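Local coordinates for protein diaminobutyrate-pyruvate transaminase and L-2,4-diaminobutyrate decarboxylase (Vibrio parahaemolyticus, PDB 2QMA) that probably binds pyridoxal phosphate and decarboxylates L-2,4-diaminobutyrate through this C-terminal decarboxylase domain, the longer protein also carrying an aminotransferase domain, at residues 169-174 / 212-217; 179-184 / 315-320; 263-268 / 273-278. One frame throughout, in Å; residues are numbered along the deposited sequence.

Contact 1 (169-174 / 212-217)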
# COMPACT_ATOMS: atom_id res chain seq x y z
N GLN A 169 8.49 -0.32 2.71
CA GLN A 169 8.63 -0.89 1.40
C GLN A 169 9.79 -0.22 0.66
O GLN A 169 10.51 -0.87 -0.14
CB GLN A 169 7.30 -0.77 0.63
CG GLN A 169 7.38 -1.16 -0.85
CD GLN A 169 5.99 -1.25 -1.45
OE1 GLN A 169 5.50 -0.30 -2.04
NE2 GLN A 169 5.33 -2.39 -1.24
N SER A 170 9.97 1.08 0.88
CA SER A 170 11.06 1.77 0.22
C SER A 170 12.41 1.26 0.71
O SER A 170 13.27 0.95 -0.11
CB SER A 170 10.96 3.29 0.35
OG SER A 170 9.80 3.79 -0.33
N ASN A 171 12.58 1.14 2.04
CA ASN A 171 13.79 0.52 2.60
C ASN A 171 14.11 -0.86 2.04
O ASN A 171 15.22 -1.11 1.61
CB ASN A 171 13.76 0.48 4.12
CG ASN A 171 14.09 1.81 4.73
OD1 ASN A 171 14.52 2.76 4.05
ND2 ASN A 171 13.89 1.92 6.05
N GLN A 172 13.10 -1.72 2.01
CA GLN A 172 13.24 -3.07 1.55
C GLN A 172 13.65 -3.05 0.06
O GLN A 172 14.54 -3.76 -0.33
CB GLN A 172 11.92 -3.83 1.82
CG GLN A 172 11.66 -5.06 0.93
CD GLN A 172 10.24 -5.54 1.10
OE1 GLN A 172 9.42 -4.87 1.75
NE2 GLN A 172 9.92 -6.70 0.50
N MSE A 173 13.03 -2.17 -0.72
CA MSE A 173 13.34 -2.13 -2.14
C MSE A 173 14.74 -1.58 -2.41
O MSE A 173 15.45 -2.15 -3.19
CB MSE A 173 12.29 -1.34 -2.89
CG MSE A 173 11.11 -2.19 -3.25
SE MSE A 173 9.82 -1.16 -4.14
CE MSE A 173 10.95 0.07 -5.18
N GLY A 174 15.13 -0.50 -1.72
CA GLY A 174 16.49 0.06 -1.87
C GLY A 174 17.53 -1.01 -1.57
O GLY A 174 18.49 -1.20 -2.33
N HIS A 212 16.44 2.45 11.52
CA HIS A 212 15.12 1.82 11.63
C HIS A 212 15.18 0.29 11.48
O HIS A 212 15.95 -0.22 10.68
CB HIS A 212 14.11 2.44 10.65
CG HIS A 212 12.69 2.17 11.03
ND1 HIS A 212 11.91 1.22 10.40
CD2 HIS A 212 11.92 2.69 12.02
CE1 HIS A 212 10.72 1.19 10.97
NE2 HIS A 212 10.70 2.06 11.96
N PHE A 213 14.40 -0.42 12.30
CA PHE A 213 14.52 -1.87 12.35
C PHE A 213 14.03 -2.53 11.06
O PHE A 213 14.17 -3.74 10.90
CB PHE A 213 13.83 -2.48 13.59
CG PHE A 213 14.35 -3.86 13.95
CD1 PHE A 213 15.43 -3.99 14.83
CD2 PHE A 213 13.79 -5.01 13.39
CE1 PHE A 213 15.93 -5.25 15.16
CE2 PHE A 213 14.28 -6.28 13.72
CZ PHE A 213 15.35 -6.40 14.60
N THR A 214 13.49 -1.74 10.13
CA THR A 214 13.20 -2.28 8.81
C THR A 214 14.50 -2.64 8.05
O THR A 214 14.43 -3.23 6.98
CB THR A 214 12.27 -1.39 7.91
OG1 THR A 214 12.77 -0.05 7.84
CG2 THR A 214 10.82 -1.39 8.44
N VAL A 215 15.67 -2.29 8.59
CA VAL A 215 16.95 -2.79 7.99
C VAL A 215 17.10 -4.29 8.27
O VAL A 215 17.32 -5.08 7.36
CB VAL A 215 18.26 -2.01 8.40
CG1 VAL A 215 19.52 -2.63 7.75
CG2 VAL A 215 18.18 -0.53 8.02
N GLN A 216 17.03 -4.68 9.54
CA GLN A 216 17.04 -6.08 9.93
C GLN A 216 15.86 -6.81 9.26
O GLN A 216 16.03 -7.89 8.71
CB GLN A 216 16.92 -6.18 11.45
CG GLN A 216 18.17 -5.71 12.17
CD GLN A 216 18.33 -4.17 12.35
OE1 GLN A 216 17.69 -3.33 11.71
NE2 GLN A 216 19.22 -3.82 13.26
N LYS A 217 14.67 -6.20 9.28
CA LYS A 217 13.46 -6.87 8.75
C LYS A 217 13.62 -7.02 7.24
O LYS A 217 13.24 -8.04 6.67
CB LYS A 217 12.18 -6.09 9.07
CG LYS A 217 11.87 -6.01 10.55
CD LYS A 217 10.53 -5.33 10.79
CE LYS A 217 9.52 -6.32 11.35
NZ LYS A 217 8.34 -5.59 11.98
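Leading into the bond between Thr214 and Asn171 is His212, whose imidazole sits beside the threonine with Thr214 CB in its plane, at the edge. His212 ND1 lies 3.0 Å from Thr214 OG1 in a nearly straight hydrogen bond (165°). At Thr214 the helix begins. The Thr214 hydroxyl is set between the backbone N and the carbonyl carbon (chi1 52°), facing helix 167-187, where Asn171 ND2 donates to Thr214 OG1 over 2.9 Å at 167°. The hydroxyl lies almost exactly in the amide plane, and the two side chains meet at about a right angle. The fold is that of the large domain of fold-type I pyridoxal-phosphate enzymes, with helices packed on a mixed sheet. Asparagine suits this buried place because its amide can both give and accept: OD1 bonds to His292 NE2 and Ser320 OG, while ND2 also donates to Asp294 OD2. As in relatives of this family, Asp294 is probably the aspartate that pairs with the pyridine nitrogen of the cofactor, which would make Asn171 a second-shell residue positioning it. Val215, next along, presents its branched side chain to Ile205 and Cys207 of strand 203-208. Farther along the helix, Gln172 of the first segment packs on Ser218.

Contact 2 (179-184 / 315-320)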
# COMPACT_ATOMS: atom_id res chain seq x y z
N ARG A 179 21.28 -5.63 -3.01
CA ARG A 179 21.55 -7.06 -2.95
C ARG A 179 21.81 -7.60 -4.38
O ARG A 179 22.84 -8.20 -4.62
CB ARG A 179 20.39 -7.80 -2.24
CG ARG A 179 20.58 -9.33 -2.26
CD ARG A 179 19.19 -10.03 -2.05
NE ARG A 179 18.31 -9.92 -3.23
CZ ARG A 179 17.08 -10.45 -3.32
NH1 ARG A 179 16.57 -11.18 -2.31
NH2 ARG A 179 16.37 -10.30 -4.45
N ASP A 180 20.92 -7.30 -5.32
CA ASP A 180 21.06 -7.79 -6.70
C ASP A 180 22.25 -7.08 -7.38
O ASP A 180 22.97 -7.68 -8.20
CB ASP A 180 19.76 -7.53 -7.46
CG ASP A 180 18.62 -8.46 -7.05
OD1 ASP A 180 18.62 -9.03 -5.92
OD2 ASP A 180 17.70 -8.58 -7.84
N TRP A 181 22.45 -5.81 -7.03
CA TRP A 181 23.52 -4.99 -7.65
C TRP A 181 24.89 -5.63 -7.33
O TRP A 181 25.76 -5.77 -8.23
CB TRP A 181 23.39 -3.54 -7.14
CG TRP A 181 24.53 -2.59 -7.42
CD1 TRP A 181 24.71 -1.81 -8.51
CD2 TRP A 181 25.61 -2.33 -6.54
NE1 TRP A 181 25.86 -1.06 -8.37
CE2 TRP A 181 26.43 -1.36 -7.16
CE3 TRP A 181 25.95 -2.80 -5.26
CZ2 TRP A 181 27.58 -0.85 -6.54
CZ3 TRP A 181 27.10 -2.30 -4.65
CH2 TRP A 181 27.91 -1.35 -5.31
N ILE A 182 25.08 -6.04 -6.08
CA ILE A 182 26.41 -6.50 -5.69
C ILE A 182 26.68 -7.88 -6.30
O ILE A 182 27.81 -8.10 -6.72
CB ILE A 182 26.61 -6.59 -4.15
CG1 ILE A 182 28.12 -6.75 -3.82
CG2 ILE A 182 25.81 -7.73 -3.53
CD1 ILE A 182 29.02 -5.60 -4.31
N ALA A 183 25.67 -8.78 -6.34
CA ALA A 183 25.86 -10.09 -7.02
C ALA A 183 26.16 -9.89 -8.50
O ALA A 183 26.97 -10.64 -9.11
CB ALA A 183 24.66 -11.06 -6.83
N ASP A 184 25.51 -8.90 -9.11
CA ASP A 184 25.78 -8.62 -10.54
C ASP A 184 27.21 -8.10 -10.70
O ASP A 184 27.95 -8.49 -11.62
CB ASP A 184 24.80 -7.58 -11.08
CG ASP A 184 25.07 -7.24 -12.54
OD1 ASP A 184 25.07 -8.18 -13.33
OD2 ASP A 184 25.33 -6.07 -12.85
N ARG A 315 24.25 12.10 -3.47
CA ARG A 315 25.16 11.07 -3.97
C ARG A 315 24.68 9.63 -3.70
O ARG A 315 25.32 8.67 -4.17
CB ARG A 315 26.53 11.25 -3.31
CG ARG A 315 27.10 12.72 -3.42
CD ARG A 315 28.29 12.92 -2.48
NE ARG A 315 29.32 11.94 -2.75
CZ ARG A 315 30.32 11.63 -1.92
NH1 ARG A 315 31.19 10.73 -2.31
NH2 ARG A 315 30.41 12.20 -0.71
N ALA A 316 23.53 9.49 -3.00
CA ALA A 316 22.98 8.17 -2.62
C ALA A 316 22.73 7.30 -3.83
O ALA A 316 22.31 7.80 -4.90
CB ALA A 316 21.68 8.34 -1.85
N HIS A 317 22.93 6.00 -3.68
CA HIS A 317 22.43 5.09 -4.71
C HIS A 317 20.91 5.03 -4.68
O HIS A 317 20.28 4.91 -5.74
CB HIS A 317 22.95 3.67 -4.55
CG HIS A 317 24.42 3.52 -4.85
ND1 HIS A 317 25.40 4.06 -4.05
CD2 HIS A 317 25.05 2.87 -5.86
CE1 HIS A 317 26.59 3.75 -4.55
NE2 HIS A 317 26.40 3.03 -5.65
N SER A 318 20.34 5.05 -3.45
CA SER A 318 18.88 5.05 -3.32
C SER A 318 18.48 5.89 -2.12
O SER A 318 19.26 6.01 -1.16
CB SER A 318 18.35 3.62 -3.18
OG SER A 318 18.95 2.92 -2.08
N ILE A 319 17.26 6.46 -2.18
CA ILE A 319 16.73 7.29 -1.12
C ILE A 319 15.26 6.96 -0.91
O ILE A 319 14.47 6.98 -1.86
CB ILE A 319 16.79 8.77 -1.47
CG1 ILE A 319 18.24 9.24 -1.78
CG2 ILE A 319 16.13 9.64 -0.37
CD1 ILE A 319 18.27 10.54 -2.53
N SER A 320 14.91 6.65 0.34
CA SER A 320 13.49 6.58 0.65
C SER A 320 12.96 7.88 1.29
O SER A 320 13.61 8.53 2.11
CB SER A 320 13.09 5.32 1.35
OG SER A 320 13.72 5.14 2.57
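Trp181 and His317 are where the backbones of 179-184 and 315-320 come nearest, yet their CA atoms stand 10.6 Å apart, a gap that two large aromatic side chains bridge. One segment is a stretch of helix 167-187; the other is a loop that straightens into strand 318-322 of the mixed central sheet. The contact thus joins a helix packed on the sheet of a fold-type I domain to the start of a strand. His317 keeps a compact backbone conformation just before the extended Ser318, and its CB points toward the helix.

The rings form a T-shaped pair, the edge of the imidazole directed at the face of the six-membered ring of Trp181, with planes inclined by 67° and centroids 5.5 Å apart. The closest atoms are His317 NE2 and Trp181 CZ2, at 4.2 Å, so the touch is light. Trp181 reaches across because CG lies anti to the backbone N (chi1 168°), which carries the indole out toward His317. Trp290 completes an aromatic cluster, stacking on His317 and meeting Trp181 edge-to-face; the three rings lie together at the surface of the domain, Trp181 and His317 both partly exposed.

Elsewhere on the helix, Arg179 NH2 donates to Ser220 O and NH1 to Trp221 O of the second subunit, NH1 also to Met222 O of its own chain. Asp180 helps to fix that guanidinium side-on, through a single oxygen: Asp180 OD1 receives Arg179 NE at 2.9 Å, nearly along its C-O axis, and Arg179 NH2 at 3.0 Å on its syn lone pair.

Contact 3 (263-268 / 273-278)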
# COMPACT_ATOMS: atom_id res chain seq x y z
N VAL A 263 23.54 1.93 5.31
CA VAL A 263 22.38 2.76 5.45
C VAL A 263 22.72 4.05 6.21
O VAL A 263 23.18 3.99 7.37
CB VAL A 263 21.21 1.99 6.14
CG1 VAL A 263 20.02 2.90 6.38
CG2 VAL A 263 20.78 0.77 5.27
N GLY A 264 22.51 5.19 5.55
CA GLY A 264 22.61 6.49 6.23
C GLY A 264 21.22 6.93 6.67
O GLY A 264 20.31 6.96 5.84
N THR A 265 21.02 7.27 7.93
CA THR A 265 19.62 7.58 8.37
C THR A 265 19.51 9.11 8.45
O THR A 265 20.32 9.74 9.13
CB THR A 265 19.22 6.85 9.71
OG1 THR A 265 19.34 5.42 9.52
CG2 THR A 265 17.77 7.15 10.12
N ALA A 266 18.57 9.71 7.70
CA ALA A 266 18.32 11.14 7.76
C ALA A 266 17.07 11.36 8.60
O ALA A 266 15.97 11.48 8.07
CB ALA A 266 18.20 11.81 6.30
N GLY A 267 17.26 11.33 9.91
CA GLY A 267 16.18 11.51 10.88
C GLY A 267 15.85 10.20 11.59
O GLY A 267 14.92 9.51 11.18
N THR A 268 16.60 9.84 12.64
CA THR A 268 16.31 8.62 13.41
C THR A 268 14.96 8.77 14.16
O THR A 268 14.47 9.91 14.34
CB THR A 268 17.43 8.34 14.43
OG1 THR A 268 17.49 9.41 15.40
CG2 THR A 268 18.80 8.21 13.73
N ALA A 273 18.17 12.44 14.76
CA ALA A 273 19.56 12.62 14.32
C ALA A 273 19.71 12.31 12.81
O ALA A 273 19.02 11.42 12.27
CB ALA A 273 20.47 11.67 15.14
N ILE A 274 20.61 13.06 12.17
CA ILE A 274 20.93 12.91 10.76
C ILE A 274 22.40 12.48 10.65
O ILE A 274 23.32 13.24 11.00
CB ILE A 274 20.58 14.18 9.92
CG1 ILE A 274 19.11 14.56 10.14
CG2 ILE A 274 20.88 13.90 8.40
CD1 ILE A 274 18.63 15.84 9.33
N ASP A 275 22.62 11.23 10.23
CA ASP A 275 23.96 10.71 10.01
C ASP A 275 24.75 11.64 9.07
O ASP A 275 24.16 12.46 8.33
CB ASP A 275 23.92 9.28 9.42
CG ASP A 275 23.37 8.24 10.39
OD1 ASP A 275 23.45 8.41 11.64
OD2 ASP A 275 22.81 7.25 9.91
N ASP A 276 26.07 11.58 9.17
CA ASP A 276 26.94 12.24 8.25
C ASP A 276 26.92 11.51 6.88
O ASP A 276 27.76 10.62 6.58
CB ASP A 276 28.37 12.28 8.83
CG ASP A 276 29.32 13.09 7.97
OD1 ASP A 276 28.97 13.38 6.80
OD2 ASP A 276 30.44 13.39 8.45
N LEU A 277 25.92 11.87 6.07
CA LEU A 277 25.63 11.21 4.82
C LEU A 277 26.79 11.38 3.83
O LEU A 277 27.07 10.50 3.05
CB LEU A 277 24.35 11.80 4.23
CG LEU A 277 23.03 11.59 4.96
CD1 LEU A 277 21.80 12.05 4.03
CD2 LEU A 277 22.90 10.14 5.49
N ASP A 278 27.46 12.53 3.86
CA ASP A 278 28.61 12.74 2.97
C ASP A 278 29.77 11.80 3.26
O ASP A 278 30.38 11.25 2.37
CB ASP A 278 29.05 14.20 3.03
CG ASP A 278 29.72 14.64 1.77
OD1 ASP A 278 29.15 14.46 0.68
OD2 ASP A 278 30.82 15.17 1.85
O HOH W 1 22.15 4.68 9.65
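Ala273 and Thr268 close the turn between 263-268 and 273-278. Ala273 O accepts two backbone donors, Gly267 N and Thr268 N, each at 2.9 Å; the second lies in the carbonyl plane on a lone pair, the first is tilted out of it. The threonine answers through its hydroxyl, set between the backbone N and the carbonyl carbon (chi1 63°), where Thr268 OG1 takes Ala273 N at 3.2 Å. Gly267 adopts a positive phi of 109°, a shape natural to glycine. Ala273 CB lies against Thr268 OG1 and CG2, where a small residue fits, and Ala266 and Ile274, joined by a single beta bridge, continue the pairing with Ile274 CG2 against Ala266 CB. Farther back, the lack of a side chain at Gly264 lets Leu277 CD2 settle 3.7 Å from Gly264 CA.

This turn leads from strand 258-265 into helix 277-287, the first half of a beta-alpha-beta crossover that returns through strand 290-295. The outer side is looser. Asp276 is exposed and makes no contact with the other segment; as N-cap, its OD1 receives Phe279 N.

Between these extremes, a water ties Val263 O, Thr265 OG1 and Asp275 OD2 together, accepting from the threonine and donating to the other two. Asp275 OD2 also receives Thr265 N at 2.7 Å, from above the carboxylate plane, while Asp275 N returns a bond to Thr265 O over 3.0 Å. Met240 N reaches the other carboxylate oxygen, OD1. With three donors to its two oxygens, the buried Asp275 is probably held as the carboxylate anion.

How the contacts relate
All three contacts gather around the central sheet of one fold-type I domain. Contacts 1 and 2 share helix 167-187, and their centres are 13 Å apart; a probable hydrogen bond of 2.9 Å between Asn171 OD1 and Ser320 OG joins them. Contact 3, about 15 Å from contact 1 between centres, meets it through packing of Val215 CG2 on Val263 CG2. Contacts 2 and 3, centres 17 Å apart, are bridged by the salt bridge of Arg315 NH2 with Asp278 OD1. The side chain of Lys325, the predicted cofactor lysine, unmodified here, is about 8 Å from that of Asn171 and about 9 Å from Gly267, so contacts 1 and 3 border the probable active site while contact 2 lies away from it.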